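Local structure of putative sporulation-specific glycosylase YdhD (Bacillus subtilis subsp. subtilis str. 168, 3CZ8) at residues 9-17 against 32-40; 107-118 against 141-151. The protein probably hydrolyses glycosidic bonds of a chitin-like or cell-wall polysaccharide during sporulation, and is represented here by its family 18 glycosidase domain. The protein carries 1 engineered substitution. All coordinates share one frame; numbering follows the deposited sequence.

Contact 1: 9-17 against 32-40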
loop_
_atom_site.group_PDB
_atom_site.type_symbol
_atom_site.label_atom_id
_atom_site.label_comp_id
_atom_site.label_asym_id
_atom_site.label_seq_id
_atom_site.Cartn_x
_atom_site.Cartn_y
_atom_site.Cartn_z
ATOM N N GLY A 9 2.390 -3.655 6.541
ATOM C CA GLY A 9 1.409 -3.928 5.500
ATOM C C GLY A 9 1.465 -5.360 5.011
ATOM O O GLY A 9 2.523 -5.844 4.602
ATOM N N THR A 10 0.325 -6.042 5.069
ATOM C CA THR A 10 0.184 -7.370 4.480
ATOM C C THR A 10 -0.215 -7.231 3.010
ATOM O O THR A 10 -1.270 -6.670 2.690
ATOM C CB THR A 10 -0.860 -8.226 5.235
ATOM O OG1 THR A 10 -0.505 -8.307 6.622
ATOM C CG2 THR A 10 -0.939 -9.638 4.648
ATOM N N LEU A 11 0.639 -7.730 2.121
ATOM C CA LEU A 11 0.338 -7.723 0.695
ATOM C C LEU A 11 -0.490 -8.947 0.316
ATOM O O LEU A 11 -0.204 -10.065 0.740
ATOM C CB LEU A 11 1.622 -7.666 -0.144
ATOM C CG LEU A 11 1.473 -7.503 -1.663
ATOM C CD1 LEU A 11 1.000 -6.093 -2.029
ATOM C CD2 LEU A 11 2.776 -7.830 -2.373
ATOM N N SER A 12 -1.528 -8.715 -0.477
ATOM C CA SER A 12 -2.281 -9.801 -1.062
ATOM C C SER A 12 -2.731 -9.483 -2.484
ATOM O O SER A 12 -2.965 -8.322 -2.828
ATOM C CB SER A 12 -3.463 -10.193 -0.168
ATOM O OG SER A 12 -4.478 -9.214 -0.187
ATOM N N PHE A 13 -2.822 -10.529 -3.301
ATOM C CA PHE A 13 -3.277 -10.440 -4.684
ATOM C C PHE A 13 -4.724 -10.926 -4.789
ATOM O O PHE A 13 -5.053 -12.031 -4.352
ATOM C CB PHE A 13 -2.357 -11.281 -5.575
ATOM C CG PHE A 13 -2.629 -11.145 -7.049
ATOM C CD1 PHE A 13 -3.348 -12.129 -7.727
ATOM C CD2 PHE A 13 -2.151 -10.044 -7.762
ATOM C CE1 PHE A 13 -3.592 -12.022 -9.095
ATOM C CE2 PHE A 13 -2.385 -9.929 -9.134
ATOM C CZ PHE A 13 -3.108 -10.920 -9.798
ATOM N N TYR A 14 -5.593 -10.102 -5.361
ATOM C CA TYR A 14 -7.012 -10.438 -5.378
ATOM C C TYR A 14 -7.626 -10.392 -6.763
ATOM O O TYR A 14 -7.175 -9.648 -7.634
ATOM C CB TYR A 14 -7.805 -9.614 -4.342
ATOM C CG TYR A 14 -8.216 -8.223 -4.779
ATOM C CD1 TYR A 14 -9.534 -7.954 -5.135
ATOM C CD2 TYR A 14 -7.296 -7.175 -4.819
ATOM C CE1 TYR A 14 -9.927 -6.688 -5.524
ATOM C CE2 TYR A 14 -7.684 -5.891 -5.217
ATOM C CZ TYR A 14 -9.001 -5.661 -5.572
ATOM O OH TYR A 14 -9.407 -4.408 -5.968
ATOM N N VAL A 15 -8.659 -11.203 -6.955
ATOM C CA VAL A 15 -9.229 -11.439 -8.273
ATOM C C VAL A 15 -10.521 -10.643 -8.478
ATOM O O VAL A 15 -11.438 -10.708 -7.657
ATOM C CB VAL A 15 -9.428 -12.966 -8.505
ATOM C CG1 VAL A 15 -10.187 -13.246 -9.776
ATOM C CG2 VAL A 15 -8.073 -13.669 -8.551
ATOM N N LEU A 16 -10.557 -9.872 -9.567
ATOM C CA LEU A 16 -11.715 -9.062 -9.955
ATOM C C LEU A 16 -12.319 -9.659 -11.214
ATOM O O LEU A 16 -11.858 -9.366 -12.322
ATOM C CB LEU A 16 -11.289 -7.615 -10.243
ATOM C CG LEU A 16 -10.758 -6.799 -9.066
ATOM C CD1 LEU A 16 -9.588 -5.947 -9.492
ATOM C CD2 LEU A 16 -11.864 -5.950 -8.450
ATOM N N ARG A 17 -13.339 -10.500 -11.041
ATOM C CA ARG A 17 -13.905 -11.274 -12.145
ATOM C C ARG A 17 -14.445 -10.416 -13.294
ATOM O O ARG A 17 -15.006 -9.342 -13.064
ATOM C CB ARG A 17 -14.987 -12.238 -11.635
ATOM C CG ARG A 17 -15.540 -13.154 -12.724
ATOM C CD ARG A 17 -16.671 -14.032 -12.266
ATOM N NE ARG A 17 -16.207 -15.403 -12.087
ATOM C CZ ARG A 17 -16.997 -16.470 -12.057
ATOM N NH1 ARG A 17 -18.312 -16.336 -12.184
ATOM N NH2 ARG A 17 -16.464 -17.675 -11.898
ATOM N N TYR A 32 -17.210 -20.171 -5.274
ATOM C CA TYR A 32 -16.664 -18.826 -5.064
ATOM C C TYR A 32 -16.093 -18.203 -6.339
ATOM O O TYR A 32 -15.521 -18.890 -7.183
ATOM C CB TYR A 32 -15.644 -18.796 -3.919
ATOM C CG TYR A 32 -16.240 -19.023 -2.540
ATOM C CD1 TYR A 32 -15.430 -19.389 -1.466
ATOM C CD2 TYR A 32 -17.614 -18.881 -2.309
ATOM C CE1 TYR A 32 -15.970 -19.601 -0.197
ATOM C CE2 TYR A 32 -18.161 -19.096 -1.048
ATOM C CZ TYR A 32 -17.335 -19.454 0.004
ATOM O OH TYR A 32 -17.875 -19.665 1.258
ATOM N N SER A 33 -16.276 -16.893 -6.457
ATOM C CA SER A 33 -15.981 -16.155 -7.677
ATOM C C SER A 33 -14.716 -15.290 -7.562
ATOM O O SER A 33 -14.296 -14.650 -8.536
ATOM C CB SER A 33 -17.197 -15.295 -8.034
ATOM O OG SER A 33 -16.930 -14.422 -9.110
ATOM N N SER A 34 -14.108 -15.277 -6.378
ATOM C CA SER A 34 -12.919 -14.467 -6.139
ATOM C C SER A 34 -11.941 -15.170 -5.214
ATOM O O SER A 34 -12.271 -16.182 -4.597
ATOM C CB SER A 34 -13.307 -13.099 -5.569
ATOM O OG SER A 34 -12.192 -12.222 -5.540
ATOM N N SER A 35 -10.728 -14.636 -5.133
ATOM C CA SER A 35 -9.722 -15.181 -4.236
ATOM C C SER A 35 -8.800 -14.091 -3.714
ATOM O O SER A 35 -8.737 -13.002 -4.277
ATOM C CB SER A 35 -8.924 -16.311 -4.903
ATOM O OG SER A 35 -8.329 -15.882 -6.114
ATOM N N ILE A 36 -8.116 -14.391 -2.615
ATOM C CA ILE A 36 -7.085 -13.528 -2.060
ATOM C C ILE A 36 -5.869 -14.416 -1.838
ATOM O O ILE A 36 -5.961 -15.427 -1.142
ATOM C CB ILE A 36 -7.550 -12.864 -0.729
ATOM C CG1 ILE A 36 -8.480 -11.686 -1.019
ATOM C CG2 ILE A 36 -6.371 -12.396 0.114
ATOM C CD1 ILE A 36 -9.275 -11.218 0.183
ATOM N N SER A 37 -4.746 -14.059 -2.461
ATOM C CA SER A 37 -3.504 -14.786 -2.244
ATOM C C SER A 37 -2.645 -14.020 -1.249
ATOM O O SER A 37 -2.094 -12.966 -1.573
ATOM C CB SER A 37 -2.763 -15.016 -3.564
ATOM O OG SER A 37 -3.659 -15.436 -4.582
ATOM N N ILE A 38 -2.507 -14.565 -0.066
ATOM C CA ILE A 38 -1.771 -13.942 0.995
ATOM C C ILE A 38 -0.277 -14.159 0.899
ATOM O O ILE A 38 0.161 -15.254 0.865
ATOM C CB ILE A 38 -2.276 -14.395 2.357
ATOM C CG1 ILE A 38 -3.734 -14.067 2.520
ATOM C CG2 ILE A 38 -1.519 -13.743 3.438
ATOM C CD1 ILE A 38 -4.378 -14.848 3.483
ATOM N N PHE A 39 0.492 -13.087 0.900
ATOM C CA PHE A 39 1.935 -13.163 0.785
ATOM C C PHE A 39 2.583 -13.386 2.129
ATOM O O PHE A 39 2.045 -12.999 3.089
ATOM C CB PHE A 39 2.489 -11.931 0.086
ATOM C CG PHE A 39 2.433 -12.019 -1.395
ATOM C CD1 PHE A 39 3.559 -12.250 -2.129
ATOM C CD2 PHE A 39 1.251 -11.914 -2.061
ATOM C CE1 PHE A 39 3.483 -12.365 -3.464
ATOM C CE2 PHE A 39 1.209 -12.035 -3.388
ATOM C CZ PHE A 39 2.318 -12.253 -4.081
ATOM N N GLU A 40 3.764 -13.962 2.201
ATOM C CA GLU A 40 4.159 -15.162 1.521
ATOM C C GLU A 40 4.611 -16.214 2.521
ATOM O O GLU A 40 4.897 -15.893 3.648
ATOM C CB GLU A 40 5.323 -14.830 0.633
ATOM C CG GLU A 40 6.314 -13.964 1.307
ATOM C CD GLU A 40 7.477 -14.720 1.841
ATOM O OE1 GLU A 40 8.069 -14.270 2.806
ATOM O OE2 GLU A 40 7.798 -15.763 1.286
HETATM O O HOH W 1 -6.012 -14.490 -5.499
#

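Contact 2: 107-118 against 141-151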
loop_
_atom_site.group_PDB
_atom_site.type_symbol
_atom_site.label_atom_id
_atom_site.label_comp_id
_atom_site.label_asym_id
_atom_site.label_seq_id
_atom_site.Cartn_x
_atom_site.Cartn_y
_atom_site.Cartn_z
ATOM N N VAL A 107 -1.966 -26.114 3.701
ATOM C CA VAL A 107 -3.349 -25.731 3.374
ATOM C C VAL A 107 -4.419 -26.477 4.176
ATOM O O VAL A 107 -5.499 -25.936 4.427
ATOM C CB VAL A 107 -3.663 -25.790 1.845
ATOM C CG1 VAL A 107 -2.825 -24.776 1.107
ATOM C CG2 VAL A 107 -3.446 -27.187 1.264
ATOM N N SER A 108 -4.108 -27.704 4.588
ATOM C CA SER A 108 -5.039 -28.509 5.375
ATOM C C SER A 108 -5.069 -28.084 6.843
ATOM O O SER A 108 -6.146 -27.951 7.424
ATOM C CB SER A 108 -4.738 -30.004 5.229
ATOM O OG SER A 108 -3.350 -30.268 5.338
ATOM N N THR A 109 -3.888 -27.868 7.427
ATOM C CA THR A 109 -3.766 -27.424 8.820
ATOM C C THR A 109 -4.312 -26.010 8.999
ATOM O O THR A 109 -5.189 -25.779 9.835
ATOM C CB THR A 109 -2.303 -27.472 9.306
ATOM O OG1 THR A 109 -1.767 -28.781 9.076
ATOM C CG2 THR A 109 -2.197 -27.138 10.794
ATOM N N ARG A 110 -3.810 -25.078 8.191
ATOM C CA ARG A 110 -4.159 -23.662 8.327
ATOM C C ARG A 110 -5.530 -23.304 7.760
ATOM O O ARG A 110 -6.091 -22.265 8.104
ATOM C CB ARG A 110 -3.068 -22.774 7.716
ATOM C CG ARG A 110 -1.688 -22.916 8.367
ATOM C CD ARG A 110 -1.418 -21.825 9.406
ATOM N NE ARG A 110 -2.121 -22.043 10.672
ATOM C CZ ARG A 110 -3.226 -21.400 11.050
ATOM N NH1 ARG A 110 -3.783 -21.677 12.223
ATOM N NH2 ARG A 110 -3.780 -20.487 10.261
ATOM N N GLY A 111 -6.070 -24.152 6.890
ATOM C CA GLY A 111 -7.426 -23.948 6.369
ATOM C C GLY A 111 -7.548 -23.063 5.138
ATOM O O GLY A 111 -8.579 -22.410 4.926
ATOM N N TYR A 112 -6.503 -23.045 4.314
ATOM C CA TYR A 112 -6.549 -22.336 3.037
ATOM C C TYR A 112 -7.403 -23.106 2.039
ATOM O O TYR A 112 -7.563 -24.317 2.164
ATOM C CB TYR A 112 -5.142 -22.166 2.474
ATOM C CG TYR A 112 -4.322 -21.060 3.103
ATOM C CD1 TYR A 112 -4.574 -19.720 2.799
ATOM C CD2 TYR A 112 -3.272 -21.353 3.973
ATOM C CE1 TYR A 112 -3.813 -18.700 3.354
ATOM C CE2 TYR A 112 -2.502 -20.338 4.537
ATOM C CZ TYR A 112 -2.781 -19.012 4.217
ATOM O OH TYR A 112 -2.034 -17.995 4.765
ATOM N N GLY A 113 -7.959 -22.401 1.058
ATOM C CA GLY A 113 -8.711 -23.042 -0.020
ATOM C C GLY A 113 -7.865 -23.451 -1.218
ATOM O O GLY A 113 -8.389 -23.959 -2.209
ATOM N N GLY A 114 -6.555 -23.237 -1.125
ATOM C CA GLY A 114 -5.645 -23.524 -2.226
ATOM C C GLY A 114 -4.350 -22.743 -2.127
ATOM O O GLY A 114 -4.038 -22.184 -1.070
ATOM N N VAL A 115 -3.581 -22.729 -3.213
ATOM C CA VAL A 115 -2.325 -21.980 -3.241
ATOM C C VAL A 115 -2.143 -21.090 -4.459
ATOM O O VAL A 115 -2.866 -21.192 -5.456
ATOM C CB VAL A 115 -1.056 -22.880 -3.133
ATOM C CG1 VAL A 115 -0.954 -23.526 -1.774
ATOM C CG2 VAL A 115 -1.016 -23.908 -4.240
ATOM N N THR A 116 -1.152 -20.215 -4.343
ATOM C CA THR A 116 -0.619 -19.454 -5.461
ATOM C C THR A 116 0.876 -19.682 -5.444
ATOM O O THR A 116 1.562 -19.288 -4.503
ATOM C CB THR A 116 -0.954 -17.957 -5.365
ATOM O OG1 THR A 116 -2.376 -17.802 -5.356
ATOM C CG2 THR A 116 -0.382 -17.191 -6.557
ATOM N N ILE A 117 1.377 -20.377 -6.457
ATOM C CA ILE A 117 2.812 -20.561 -6.582
ATOM C C ILE A 117 3.362 -19.277 -7.194
ATOM O O ILE A 117 2.942 -18.860 -8.276
ATOM C CB ILE A 117 3.177 -21.810 -7.437
ATOM C CG1 ILE A 117 2.765 -23.111 -6.726
ATOM C CG2 ILE A 117 4.659 -21.827 -7.754
ATOM C CD1 ILE A 117 3.507 -23.385 -5.392
ATOM N N ASP A 118 4.264 -18.630 -6.466
ATOM C CA ASP A 118 4.933 -17.435 -6.951
ATOM C C ASP A 118 6.432 -17.717 -6.935
ATOM O O ASP A 118 7.172 -17.199 -6.103
ATOM C CB ASP A 118 4.550 -16.217 -6.095
ATOM C CG ASP A 118 5.188 -14.914 -6.580
ATOM O OD1 ASP A 118 5.534 -14.810 -7.773
ATOM O OD2 ASP A 118 5.342 -13.988 -5.756
ATOM N N LEU A 141 -3.172 -31.740 -4.538
ATOM C CA LEU A 141 -4.102 -30.700 -4.091
ATOM C C LEU A 141 -5.536 -30.927 -4.519
ATOM O O LEU A 141 -6.455 -30.691 -3.733
ATOM C CB LEU A 141 -3.659 -29.308 -4.551
ATOM C CG LEU A 141 -2.466 -28.660 -3.849
ATOM C CD1 LEU A 141 -2.158 -27.367 -4.549
ATOM C CD2 LEU A 141 -2.722 -28.424 -2.367
ATOM N N GLN A 142 -5.739 -31.374 -5.756
ATOM C CA GLN A 142 -7.096 -31.577 -6.261
ATOM C C GLN A 142 -7.797 -32.773 -5.613
ATOM O O GLN A 142 -9.028 -32.800 -5.542
ATOM C CB GLN A 142 -7.136 -31.646 -7.794
ATOM C CG GLN A 142 -7.241 -33.031 -8.404
ATOM C CD GLN A 142 -8.099 -33.050 -9.658
ATOM O OE1 GLN A 142 -8.251 -32.037 -10.341
ATOM N NE2 GLN A 142 -8.666 -34.207 -9.965
ATOM N N ALA A 143 -6.999 -33.730 -5.128
ATOM C CA ALA A 143 -7.479 -34.857 -4.329
ATOM C C ALA A 143 -8.131 -34.368 -3.037
ATOM O O ALA A 143 -9.157 -34.899 -2.610
ATOM C CB ALA A 143 -6.334 -35.817 -4.016
ATOM N N GLY A 144 -7.538 -33.337 -2.435
ATOM C CA GLY A 144 -8.091 -32.710 -1.243
ATOM C C GLY A 144 -9.065 -31.588 -1.548
ATOM O O GLY A 144 -9.528 -30.912 -0.640
ATOM N N GLY A 145 -9.360 -31.375 -2.827
ATOM C CA GLY A 145 -10.253 -30.303 -3.253
ATOM C C GLY A 145 -9.673 -28.889 -3.275
ATOM O O GLY A 145 -10.407 -27.921 -3.475
ATOM N N TYR A 146 -8.360 -28.769 -3.084
ATOM C CA TYR A 146 -7.667 -27.472 -3.091
ATOM C C TYR A 146 -7.287 -26.995 -4.493
ATOM O O TYR A 146 -6.819 -27.777 -5.321
ATOM C CB TYR A 146 -6.414 -27.534 -2.222
ATOM C CG TYR A 146 -6.673 -27.971 -0.801
ATOM C CD1 TYR A 146 -6.454 -29.293 -0.407
ATOM C CD2 TYR A 146 -7.132 -27.064 0.155
ATOM C CE1 TYR A 146 -6.690 -29.699 0.902
ATOM C CE2 TYR A 146 -7.367 -27.464 1.468
ATOM C CZ TYR A 146 -7.147 -28.780 1.830
ATOM O OH TYR A 146 -7.385 -29.174 3.120
ATOM N N VAL A 147 -7.472 -25.700 -4.727
ATOM C CA VAL A 147 -7.223 -25.051 -6.019
ATOM C C VAL A 147 -5.717 -24.794 -6.223
ATOM O O VAL A 147 -4.995 -24.511 -5.268
ATOM C CB VAL A 147 -8.042 -23.721 -6.112
ATOM C CG1 VAL A 147 -7.931 -23.061 -7.477
ATOM C CG2 VAL A 147 -9.509 -23.976 -5.800
ATOM N N LEU A 148 -5.240 -24.930 -7.459
ATOM C CA LEU A 148 -3.854 -24.605 -7.791
ATOM C C LEU A 148 -3.807 -23.418 -8.735
ATOM O O LEU A 148 -4.349 -23.464 -9.835
ATOM C CB LEU A 148 -3.114 -25.812 -8.390
ATOM C CG LEU A 148 -1.657 -25.602 -8.838
ATOM C CD1 LEU A 148 -0.786 -25.070 -7.727
ATOM C CD2 LEU A 148 -1.057 -26.873 -9.397
ATOM N N THR A 149 -3.179 -22.337 -8.276
ATOM C CA THR A 149 -2.981 -21.150 -9.099
ATOM C C THR A 149 -1.496 -20.798 -9.112
ATOM O O THR A 149 -0.745 -21.246 -8.252
ATOM C CB THR A 149 -3.815 -19.926 -8.617
ATOM O OG1 THR A 149 -3.264 -19.412 -7.399
ATOM C CG2 THR A 149 -5.277 -20.294 -8.390
ATOM N N ILE A 150 -1.081 -20.006 -10.097
ATOM C CA ILE A 150 0.325 -19.667 -10.272
ATOM C C ILE A 150 0.479 -18.230 -10.772
ATOM O O ILE A 150 -0.313 -17.754 -11.595
ATOM C CB ILE A 150 1.040 -20.674 -11.221
ATOM C CG1 ILE A 150 2.532 -20.343 -11.358
ATOM C CG2 ILE A 150 0.339 -20.733 -12.590
ATOM C CD1 ILE A 150 3.344 -21.400 -12.058
ATOM N N ALA A 151 1.474 -17.527 -10.235
ATOM C CA ALA A 151 1.851 -16.218 -10.747
ATOM C C ALA A 151 3.023 -16.422 -11.703
ATOM O O ALA A 151 4.056 -16.967 -11.312
ATOM C CB ALA A 151 2.229 -15.281 -9.600
#

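Contact 1: 9-17 against 32-40
F13 and S37 face each other as a hydrogen-bonded pair between antiparallel strands 9-17 and 35-42, at the start of the TIM barrel of this family 18 domain; strand 9-17 is also antiparallel to its other neighbour, 302-310. The tight part runs from L11 to V15. S37 N reaches F13 O at 2.8 Å, and that oxygen also accepts from a water held by the hydroxyls of S35 and S37; S37 OG probably bonds to T116 as well. F39 stands on the same sheet face as F13, with L11 CD2 4.3 Å above its ring centre and F13 CB at its edge. On the other face, I36 CG2 lies 3.7 Å from S12 CB; the S12 hydroxyl is bonded to Q307. Beyond V15 comes a looser, partly exposed end. A chi1 of -170° carries the S34 hydroxyl beside its own carbonyl carbon, and it donates to V15 O at 2.7 Å, in the carbonyl plane and on a lone pair. Farther out, R17 NE and S33 OG have weak bonds to Q301 and to Q273 of the second subunit, respectively. R17, bent at chi3, turns one guanidinium face to S33 OG, 3.1 Å above the plane near its rim.

Contact 2: 107-118 against 141-151
V107 and Y146 meet where helix 93-110 packs against the turn leading from helix 127-143 into strand 147-153, in a beta-alpha-beta crossover of the TIM barrel that starts from parallel strand 114-118. V107 CG2 sits squarely over the tyrosine ring, 3.7 Å from its centroid and 6° off the normal, a CH-pi contact; the same methyl touches L141 CD2. S108 CA and CB approach Y146 OH, CA to 3.3 Å. Y112 O comes to the ring edge, in its plane, whereas its own phenol leads away to D55. V107 over one face and Y112 O at the edge thus bracket the ring of Y146, which follows the Schellman motif at G145. Strand pairing opens at G113, whose O receives V147 N on an in-plane lone pair along an almost straight bond (175°). G114 CA comes to 3.3 Å from V147 O, an approach that leaves no room for a side chain there; V147 O accepts the amide of V115. In one of its two conformers, V115 CG2 touches L141 CD1 and L148 CD1 on the face toward helix 127-143. V115 O is gripped twice by T149: the amide arrives tilted from the carbonyl plane, and OG1 lies in it at 2.7 Å. A chi1 of 72° tucks OG1 between the T149 backbone N and carbonyl carbon, where it also meets T116 OG1 at 2.7 Å. I117 N bonds to T149 O, and on the opposite face its side chain touches L148 and I150, against helix 127-143. D118 occupies the place of the last aspartate in the DxxDxDxE signature of family 18, two residues before the predicted proton donor E120. Across the strands, its OD1 rests 3.8 Å from A151 CB.

In the fold
Contacts 1 and 2 belong to the same curled barrel sheet, with strand 68-77 between 35-42 and 114-118; their centres lie about 13 Å apart. Inside the barrel, S37 OG and T116 OG1, 2.8 Å apart, are the point that joins the water site of contact 1 to the threonine pair of contact 2. Nearer the predicted active site, F39 CE1 packs 3.4 Å from D118 OD2. The D118 side chain comes within about 3 Å of that of E120, and the F39 side chain lies about 6 Å from that of E120. Glycerol, probably from the crystallisation liquor, hydrogen-bonds to S35 OG of contact 1 and weakly to D118 OD2 of contact 2. On the helix side of the sheet, I38 CD1 touches Y112 CE1 at 3.9 Å.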